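Local coordinates for dihydropyrimidinase (Dictyostelium discoideum, PDB 2FTW), which catalyses the reversible, zinc-dependent hydrolytic ring opening of dihydropyrimidines, the second step of reductive pyrimidine degradation, at residues A[66-80]-A[323-336]. Numbering follows the deposited sequence.
Sequences HTHFQLPFMGTVSVD and GTDNCTFCADQKAM. With ZN (zinc ion), chain B.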
ATOM      1  N   HIS A  66     -26.038 -13.162   8.974  1.00 25.18           N
ATOM      2  CA  HIS A  66     -26.245 -13.639   7.624  1.00 24.82           C
ATOM      3  C   HIS A  66     -26.686 -15.101   7.569  1.00 24.49           C
ATOM      4  O   HIS A  66     -25.850 -16.002   7.438  1.00 23.85           O
ATOM      5  CB  HIS A  66     -24.964 -13.446   6.805  1.00 25.53           C
ATOM      6  CG  HIS A  66     -25.202 -13.473   5.330  1.00 26.94           C
ATOM      7  ND1 HIS A  66     -24.492 -12.689   4.449  1.00 29.18           N
ATOM      8  CD2 HIS A  66     -26.114 -14.147   4.588  1.00 28.30           C
ATOM      9  CE1 HIS A  66     -24.942 -12.895   3.223  1.00 29.88           C
ATOM     10  NE2 HIS A  66     -25.929 -13.773   3.279  1.00 30.10           N
ATOM     11  N   THR A  67     -28.005 -15.308   7.632  1.00 23.80           N
ATOM     12  CA  THR A  67     -28.624 -16.638   7.556  1.00 23.51           C
ATOM     13  C   THR A  67     -29.676 -16.720   6.424  1.00 23.40           C
ATOM     14  O   THR A  67     -30.280 -15.710   6.015  1.00 22.45           O
ATOM     15  CB  THR A  67     -29.291 -17.049   8.904  1.00 22.93           C
ATOM     16  OG1 THR A  67     -30.288 -16.093   9.268  1.00 22.75           O
ATOM     17  CG2 THR A  67     -28.268 -17.121  10.012  1.00 22.78           C
ATOM     18  N   HIS A  68     -29.857 -17.940   5.917  1.00 23.32           N
ATOM     19  CA  HIS A  68     -30.827 -18.227   4.865  1.00 23.50           C
ATOM     20  C   HIS A  68     -31.576 -19.516   5.172  1.00 23.42           C
ATOM     21  O   HIS A  68     -31.578 -20.447   4.367  1.00 23.05           O
ATOM     22  CB  HIS A  68     -30.122 -18.372   3.525  1.00 23.53           C
ATOM     23  CG  HIS A  68     -29.520 -17.103   3.033  1.00 24.28           C
ATOM     24  ND1 HIS A  68     -30.283 -16.036   2.619  1.00 24.94           N
ATOM     25  CD2 HIS A  68     -28.231 -16.734   2.875  1.00 24.92           C
ATOM     26  CE1 HIS A  68     -29.487 -15.054   2.243  1.00 25.44           C
ATOM     27  NE2 HIS A  68     -28.237 -15.456   2.382  1.00 26.23           N
ATOM     28  N   PHE A  69     -32.220 -19.558   6.334  1.00 23.61           N
ATOM     29  CA  PHE A  69     -32.968 -20.743   6.736  1.00 24.05           C
ATOM     30  C   PHE A  69     -34.186 -20.917   5.843  1.00 24.66           C
ATOM     31  O   PHE A  69     -34.923 -19.950   5.604  1.00 23.81           O
ATOM     32  CB  PHE A  69     -33.415 -20.628   8.190  1.00 24.12           C
ATOM     33  CG  PHE A  69     -32.276 -20.550   9.163  1.00 23.86           C
ATOM     34  CD1 PHE A  69     -31.206 -21.442   9.083  1.00 24.14           C
ATOM     35  CD2 PHE A  69     -32.267 -19.587  10.158  1.00 24.17           C
ATOM     36  CE1 PHE A  69     -30.144 -21.374   9.988  1.00 24.02           C
ATOM     37  CE2 PHE A  69     -31.214 -19.514  11.059  1.00 24.70           C
ATOM     38  CZ  PHE A  69     -30.153 -20.409  10.972  1.00 24.02           C
ATOM     39  N   GLN A  70     -34.387 -22.132   5.321  1.00 25.36           N
ATOM     40  CA  GLN A  70     -35.663 -22.446   4.689  1.00 26.29           C
ATOM     41  C   GLN A  70     -35.862 -21.664   3.384  1.00 26.95           C
ATOM     42  O   GLN A  70     -37.003 -21.395   2.985  1.00 27.09           O
ATOM     43  CB  GLN A  70     -36.749 -22.041   5.690  1.00 26.56           C
ATOM     44  CG  GLN A  70     -37.931 -22.898   5.775  1.00 26.85           C
ATOM     45  CD  GLN A  70     -38.834 -22.445   6.894  1.00 25.53           C
ATOM     46  OE1 GLN A  70     -38.407 -22.333   8.055  1.00 21.71           O
ATOM     47  NE2 GLN A  70     -40.090 -22.182   6.559  1.00 24.70           N
ATOM     48  N   LEU A  71     -34.751 -21.287   2.744  1.00 27.98           N
ATOM     49  CA  LEU A  71     -34.753 -20.441   1.554  1.00 28.73           C
ATOM     50  C   LEU A  71     -35.352 -21.181   0.373  1.00 29.53           C
ATOM     51  O   LEU A  71     -34.859 -22.246   0.009  1.00 29.62           O
ATOM     52  CB  LEU A  71     -33.318 -20.024   1.201  1.00 28.59           C
ATOM     53  CG  LEU A  71     -33.107 -19.178  -0.071  1.00 28.70           C
ATOM     54  CD1 LEU A  71     -33.757 -17.830   0.070  1.00 30.22           C
ATOM     55  CD2 LEU A  71     -31.642 -18.997  -0.366  1.00 29.33           C
ATOM     56  N   PRO A  72     -36.415 -20.623  -0.238  1.00 30.58           N
ATOM     57  CA  PRO A  72     -36.908 -21.250  -1.456  1.00 31.29           C
ATOM     58  C   PRO A  72     -35.897 -21.110  -2.583  1.00 32.30           C
ATOM     59  O   PRO A  72     -35.367 -20.023  -2.804  1.00 32.57           O
ATOM     60  CB  PRO A  72     -38.182 -20.457  -1.775  1.00 31.44           C
ATOM     61  CG  PRO A  72     -38.512 -19.706  -0.527  1.00 30.71           C
ATOM     62  CD  PRO A  72     -37.222 -19.446   0.135  1.00 30.53           C
ATOM     63  N   PHE A  73     -35.619 -22.205  -3.280  1.00 33.49           N
ATOM     64  CA  PHE A  73     -34.732 -22.157  -4.428  1.00 34.01           C
ATOM     65  C   PHE A  73     -35.118 -23.173  -5.499  1.00 34.66           C
ATOM     66  O   PHE A  73     -35.022 -24.378  -5.282  1.00 34.88           O
ATOM     67  CB  PHE A  73     -33.294 -22.401  -3.988  1.00 34.40           C
ATOM     68  CG  PHE A  73     -32.340 -22.520  -5.132  1.00 34.53           C
ATOM     69  CD1 PHE A  73     -31.830 -21.382  -5.746  1.00 35.62           C
ATOM     70  CD2 PHE A  73     -31.961 -23.768  -5.612  1.00 35.39           C
ATOM     71  CE1 PHE A  73     -30.951 -21.494  -6.811  1.00 35.38           C
ATOM     72  CE2 PHE A  73     -31.082 -23.881  -6.673  1.00 34.84           C
ATOM     73  CZ  PHE A  73     -30.582 -22.748  -7.273  1.00 34.97           C
ATOM     74  N   MET A  74     -35.541 -22.683  -6.661  1.00 35.26           N
ATOM     75  CA  MET A  74     -35.846 -23.564  -7.795  1.00 35.33           C
ATOM     76  C   MET A  74     -36.856 -24.650  -7.402  1.00 35.39           C
ATOM     77  O   MET A  74     -36.659 -25.834  -7.690  1.00 35.80           O
ATOM     78  CB  MET A  74     -34.536 -24.199  -8.344  1.00 35.48           C
ATOM     79  N   GLY A  75     -37.919 -24.241  -6.712  1.00 35.22           N
ATOM     80  CA  GLY A  75     -38.939 -25.176  -6.218  1.00 35.09           C
ATOM     81  C   GLY A  75     -38.605 -25.923  -4.926  1.00 34.86           C
ATOM     82  O   GLY A  75     -39.513 -26.313  -4.192  1.00 35.54           O
ATOM     83  N   THR A  76     -37.321 -26.154  -4.657  1.00 34.41           N
ATOM     84  CA  THR A  76     -36.898 -26.794  -3.407  1.00 34.19           C
ATOM     85  C   THR A  76     -36.559 -25.752  -2.344  1.00 33.71           C
ATOM     86  O   THR A  76     -36.638 -24.545  -2.591  1.00 33.66           O
ATOM     87  CB  THR A  76     -35.702 -27.788  -3.607  1.00 34.45           C
ATOM     88  OG1 THR A  76     -35.528 -28.589  -2.421  1.00 34.30           O
ATOM     89  CG2 THR A  76     -34.395 -27.064  -3.940  1.00 34.32           C
ATOM     90  N   VAL A  77     -36.201 -26.237  -1.162  1.00 32.74           N
ATOM     91  CA  VAL A  77     -35.956 -25.378  -0.028  1.00 32.36           C
ATOM     92  C   VAL A  77     -34.693 -25.825   0.693  1.00 31.88           C
ATOM     93  O   VAL A  77     -34.343 -27.014   0.703  1.00 31.48           O
ATOM     94  CB  VAL A  77     -37.176 -25.370   0.938  1.00 32.33           C
ATOM     95  CG1 VAL A  77     -37.105 -26.505   1.961  1.00 33.07           C
ATOM     96  CG2 VAL A  77     -37.277 -24.068   1.657  1.00 32.22           C
ATOM     97  N   SER A  78     -34.013 -24.851   1.283  1.00 31.28           N
ATOM     98  CA  SER A  78     -32.884 -25.112   2.171  1.00 30.93           C
ATOM     99  C   SER A  78     -33.286 -26.056   3.294  1.00 30.17           C
ATOM    100  O   SER A  78     -34.354 -25.924   3.869  1.00 30.12           O
ATOM    101  CB  SER A  78     -32.368 -23.809   2.765  1.00 30.58           C
ATOM    102  OG  SER A  78     -31.191 -24.062   3.489  1.00 32.03           O
ATOM    103  N   VAL A  79     -32.414 -27.006   3.608  1.00 29.99           N
ATOM    104  CA  VAL A  79     -32.771 -28.090   4.523  1.00 29.56           C
ATOM    105  C   VAL A  79     -32.840 -27.607   5.979  1.00 28.98           C
ATOM    106  O   VAL A  79     -33.702 -28.062   6.742  1.00 28.69           O
ATOM    107  CB  VAL A  79     -31.786 -29.273   4.421  1.00 29.60           C
ATOM    108  CG1 VAL A  79     -32.211 -30.392   5.349  1.00 30.45           C
ATOM    109  CG2 VAL A  79     -31.721 -29.797   3.010  1.00 30.24           C
ATOM    110  N   ASP A  80     -31.907 -26.728   6.354  1.00 28.04           N
ATOM    111  CA  ASP A  80     -31.936 -26.069   7.651  1.00 27.72           C
ATOM    112  C   ASP A  80     -33.052 -25.022   7.635  1.00 26.84           C
ATOM    113  O   ASP A  80     -32.978 -24.044   6.876  1.00 26.04           O
ATOM    114  CB  ASP A  80     -30.589 -25.388   7.991  1.00 28.05           C
ATOM    115  CG  ASP A  80     -29.434 -26.386   8.276  1.00 28.91           C
ATOM    116  OD1 ASP A  80     -29.649 -27.602   8.444  1.00 28.35           O
ATOM    117  OD2 ASP A  80     -28.274 -25.920   8.327  1.00 31.82           O
ATOM    118  N   GLY A 323     -20.676 -13.497   9.822  1.00 24.17           N
ATOM    119  CA  GLY A 323     -21.928 -14.206   9.541  1.00 24.38           C
ATOM    120  C   GLY A 323     -21.607 -15.631   9.107  1.00 24.41           C
ATOM    121  O   GLY A 323     -20.465 -16.068   9.217  1.00 24.10           O
ATOM    122  N   THR A 324     -22.608 -16.355   8.621  1.00 24.50           N
ATOM    123  CA  THR A 324     -22.422 -17.730   8.124  0.50 24.91           C
ATOM    124  C   THR A 324     -22.810 -17.918   6.656  1.00 24.88           C
ATOM    125  O   THR A 324     -22.257 -18.778   5.970  1.00 24.96           O
ATOM    126  CB  THR A 324     -23.239 -18.771   8.941  0.50 24.51           C
ATOM    127  OG1 THR A 324     -23.198 -20.034   8.271  0.50 25.30           O
ATOM    128  CG2 THR A 324     -24.686 -18.373   9.061  0.50 24.33           C
ATOM    129  N   ASP A 325     -23.783 -17.141   6.192  1.00 25.67           N
ATOM    130  CA  ASP A 325     -24.409 -17.392   4.903  1.00 25.93           C
ATOM    131  C   ASP A 325     -24.995 -18.813   4.895  1.00 26.16           C
ATOM    132  O   ASP A 325     -24.888 -19.558   3.906  1.00 26.14           O
ATOM    133  CB  ASP A 325     -23.389 -17.210   3.774  1.00 26.82           C
ATOM    134  CG  ASP A 325     -24.035 -16.946   2.431  1.00 27.65           C
ATOM    135  OD1 ASP A 325     -25.270 -17.073   2.312  1.00 32.44           O
ATOM    136  OD2 ASP A 325     -23.295 -16.607   1.482  1.00 32.22           O
ATOM    137  N   ASN A 326     -25.628 -19.177   6.005  1.00 26.26           N
ATOM    138  CA  ASN A 326     -26.049 -20.552   6.220  1.00 26.21           C
ATOM    139  C   ASN A 326     -27.163 -20.870   5.252  1.00 26.32           C
ATOM    140  O   ASN A 326     -28.292 -20.400   5.426  1.00 26.85           O
ATOM    141  CB  ASN A 326     -26.511 -20.811   7.660  1.00 25.81           C
ATOM    142  CG  ASN A 326     -26.750 -22.282   7.922  1.00 25.62           C
ATOM    143  OD1 ASN A 326     -25.842 -22.999   8.335  1.00 23.21           O
ATOM    144  ND2 ASN A 326     -27.948 -22.752   7.607  1.00 23.28           N
ATOM    145  N   CYS A 327     -26.843 -21.686   4.257  1.00 26.53           N
ATOM    146  CA  CYS A 327     -27.747 -21.945   3.148  1.00 26.61           C
ATOM    147  C   CYS A 327     -27.606 -23.390   2.690  1.00 26.16           C
ATOM    148  O   CYS A 327     -27.024 -23.657   1.661  1.00 26.40           O
ATOM    149  CB  CYS A 327     -27.410 -20.989   1.997  1.00 26.59           C
ATOM    150  SG  CYS A 327     -28.680 -20.917   0.765  1.00 28.82           S
ATOM    151  N   THR A 328     -28.154 -24.316   3.462  1.00 26.19           N
ATOM    152  CA  THR A 328     -27.789 -25.716   3.341  1.00 26.58           C
ATOM    153  C   THR A 328     -28.710 -26.543   2.444  1.00 26.67           C
ATOM    154  O   THR A 328     -29.934 -26.408   2.481  1.00 26.56           O
ATOM    155  CB  THR A 328     -27.698 -26.390   4.722  1.00 26.54           C
ATOM    156  OG1 THR A 328     -28.886 -26.126   5.469  1.00 26.74           O
ATOM    157  CG2 THR A 328     -26.474 -25.899   5.508  1.00 26.94           C
ATOM    158  N   PHE A 329     -28.079 -27.405   1.646  1.00 27.21           N
ATOM    159  CA  PHE A 329     -28.755 -28.346   0.763  1.00 27.33           C
ATOM    160  C   PHE A 329     -28.137 -29.743   0.912  1.00 27.55           C
ATOM    161  O   PHE A 329     -26.944 -29.864   1.133  1.00 27.77           O
ATOM    162  CB  PHE A 329     -28.646 -27.868  -0.690  1.00 27.47           C
ATOM    163  CG  PHE A 329     -29.291 -26.531  -0.936  1.00 27.46           C
ATOM    164  CD1 PHE A 329     -30.647 -26.442  -1.223  1.00 27.51           C
ATOM    165  CD2 PHE A 329     -28.548 -25.362  -0.859  1.00 27.36           C
ATOM    166  CE1 PHE A 329     -31.250 -25.207  -1.438  1.00 27.93           C
ATOM    167  CE2 PHE A 329     -29.137 -24.121  -1.089  1.00 27.53           C
ATOM    168  CZ  PHE A 329     -30.487 -24.040  -1.370  1.00 27.48           C
ATOM    169  N   CYS A 330     -28.961 -30.785   0.797  1.00 27.76           N
ATOM    170  CA  CYS A 330     -28.516 -32.184   0.879  0.50 28.06           C
ATOM    171  C   CYS A 330     -27.849 -32.672  -0.406  1.00 28.04           C
ATOM    172  O   CYS A 330     -27.948 -32.034  -1.451  1.00 27.77           O
ATOM    173  CB  CYS A 330     -29.711 -33.098   1.169  0.50 28.11           C
ATOM    174  SG  CYS A 330     -30.911 -33.216  -0.192  0.50 29.12           S
ATOM    175  N   ALA A 331     -27.200 -33.828  -0.326  1.00 28.44           N
ATOM    176  CA  ALA A 331     -26.559 -34.454  -1.474  1.00 28.58           C
ATOM    177  C   ALA A 331     -27.487 -34.489  -2.678  1.00 28.84           C
ATOM    178  O   ALA A 331     -27.094 -34.095  -3.786  1.00 28.89           O
ATOM    179  CB  ALA A 331     -26.099 -35.869  -1.123  1.00 28.85           C
ATOM    180  N   ASP A 332     -28.720 -34.947  -2.467  1.00 28.98           N
ATOM    181  CA  ASP A 332     -29.682 -35.059  -3.576  1.00 29.09           C
ATOM    182  C   ASP A 332     -29.951 -33.709  -4.245  1.00 29.30           C
ATOM    183  O   ASP A 332     -30.008 -33.620  -5.469  1.00 29.77           O
ATOM    184  CB  ASP A 332     -30.986 -35.702  -3.110  1.00 29.09           C
ATOM    185  N   GLN A 333     -30.111 -32.659  -3.445  1.00 29.16           N
ATOM    186  CA  GLN A 333     -30.293 -31.320  -3.991  1.00 29.15           C
ATOM    187  C   GLN A 333     -29.046 -30.853  -4.731  1.00 29.16           C
ATOM    188  O   GLN A 333     -29.132 -30.393  -5.871  1.00 29.26           O
ATOM    189  CB  GLN A 333     -30.617 -30.334  -2.875  1.00 29.01           C
ATOM    190  CG  GLN A 333     -31.997 -30.516  -2.281  1.00 29.35           C
ATOM    191  CD  GLN A 333     -32.164 -29.767  -0.981  1.00 29.22           C
ATOM    192  OE1 GLN A 333     -31.311 -29.840  -0.106  1.00 29.04           O
ATOM    193  NE2 GLN A 333     -33.260 -29.036  -0.852  1.00 30.15           N
ATOM    194  N   LYS A 334     -27.887 -30.966  -4.084  1.00 29.07           N
ATOM    195  CA  LYS A 334     -26.624 -30.627  -4.745  1.00 29.65           C
ATOM    196  C   LYS A 334     -26.487 -31.313  -6.113  1.00 29.85           C
ATOM    197  O   LYS A 334     -26.056 -30.676  -7.073  1.00 30.23           O
ATOM    198  CB  LYS A 334     -25.421 -30.958  -3.853  1.00 29.37           C
ATOM    199  CG  LYS A 334     -25.283 -30.058  -2.629  1.00 28.87           C
ATOM    200  CD  LYS A 334     -24.761 -28.651  -2.981  1.00 28.18           C
ATOM    201  CE  LYS A 334     -24.567 -27.800  -1.730  1.00 27.18           C
ATOM    202  NZ  LYS A 334     -23.987 -26.457  -2.036  1.00 27.91           N
ATOM    203  N   ALA A 335     -26.891 -32.584  -6.197  1.00 30.15           N
ATOM    204  CA  ALA A 335     -26.784 -33.396  -7.438  1.00 30.56           C
ATOM    205  C   ALA A 335     -27.598 -32.898  -8.647  1.00 30.97           C
ATOM    206  O   ALA A 335     -27.372 -33.359  -9.771  1.00 30.97           O
ATOM    207  CB  ALA A 335     -27.151 -34.839  -7.147  1.00 30.34           C
ATOM    208  N   MET A 336     -28.527 -31.968  -8.425  1.00 31.46           N
ATOM    209  CA  MET A 336     -29.159 -31.212  -9.520  1.00 32.40           C
ATOM    210  C   MET A 336     -28.159 -30.643 -10.541  1.00 32.01           C
ATOM    211  O   MET A 336     -28.502 -30.469 -11.710  1.00 32.35           O
ATOM    212  CB  MET A 336     -29.981 -30.030  -8.973  1.00 32.57           C
ATOM    213  CG  MET A 336     -31.316 -30.362  -8.320  1.00 33.77           C
ATOM    214  SD  MET A 336     -32.180 -28.828  -7.804  1.00 37.03           S
ATOM    215  CE  MET A 336     -31.526 -28.539  -6.167  1.00 35.38           C
TER
HETATM  216 ZN    ZN B 522     -26.359 -14.912   1.417  0.50 41.72          ZN
HETATM  217  O   HOH W   1     -29.940 -23.040   5.465  1.00 15.95           O
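Phe329 and Phe73 meet at the apolar centre, CZ of Phe329 lying 4.2 Å from CB of Phe73, with the ring planes inclined at 62°. The Phe329 ring also reaches the backbone between Val77 and Ser78 with its CE1 corner. Nearby, Cys327 SG rests 3.7 Å from Leu71 CD2, and Val79 CG2 packs beside Cys330. Both segments belong to the metal-bearing loops of the amidohydrolase (beta-alpha)8-barrel: 66-80 carries the HxH pair His66 and His68, then a hairpin closed by a type I' turn, and 323-336 carries Asp325. One zinc ion is bound by NE2 of His66 and NE2 of His68, by Asp325 OD1 at a longer 2.6 Å, and by the carboxylated Lys158. Asp325 OD1 also lies in plane at the edge of the His68 ring, and Glu270 holds His66 ND1. Next to the metal site, a single backbone bridge pairs Thr67 with Asn326, and His68 N donates to Asn326 O. With CG anti to the backbone N (chi1 -172°), the Asn326 amide is carried to Asp80, where ND2 gives a nearly straight bond (167°) to the anti lone pair of OD2; His420 is a second partner of that oxygen, while Gly350 and Val351 bind Asn326 OD1. Farther along, Thr328 O accepts from both Ser78 OG and Val79 N. At the outer end the amide of Gln333 links the two segments: NE2 donates in its own plane to Thr76 OG1 (2.8 Å) and to Val77 O. OE1 accepts from Cys330 N, and in the modelled conformer Cys330 SG accepts from Gln333 N, a capping box starting helix 331-334.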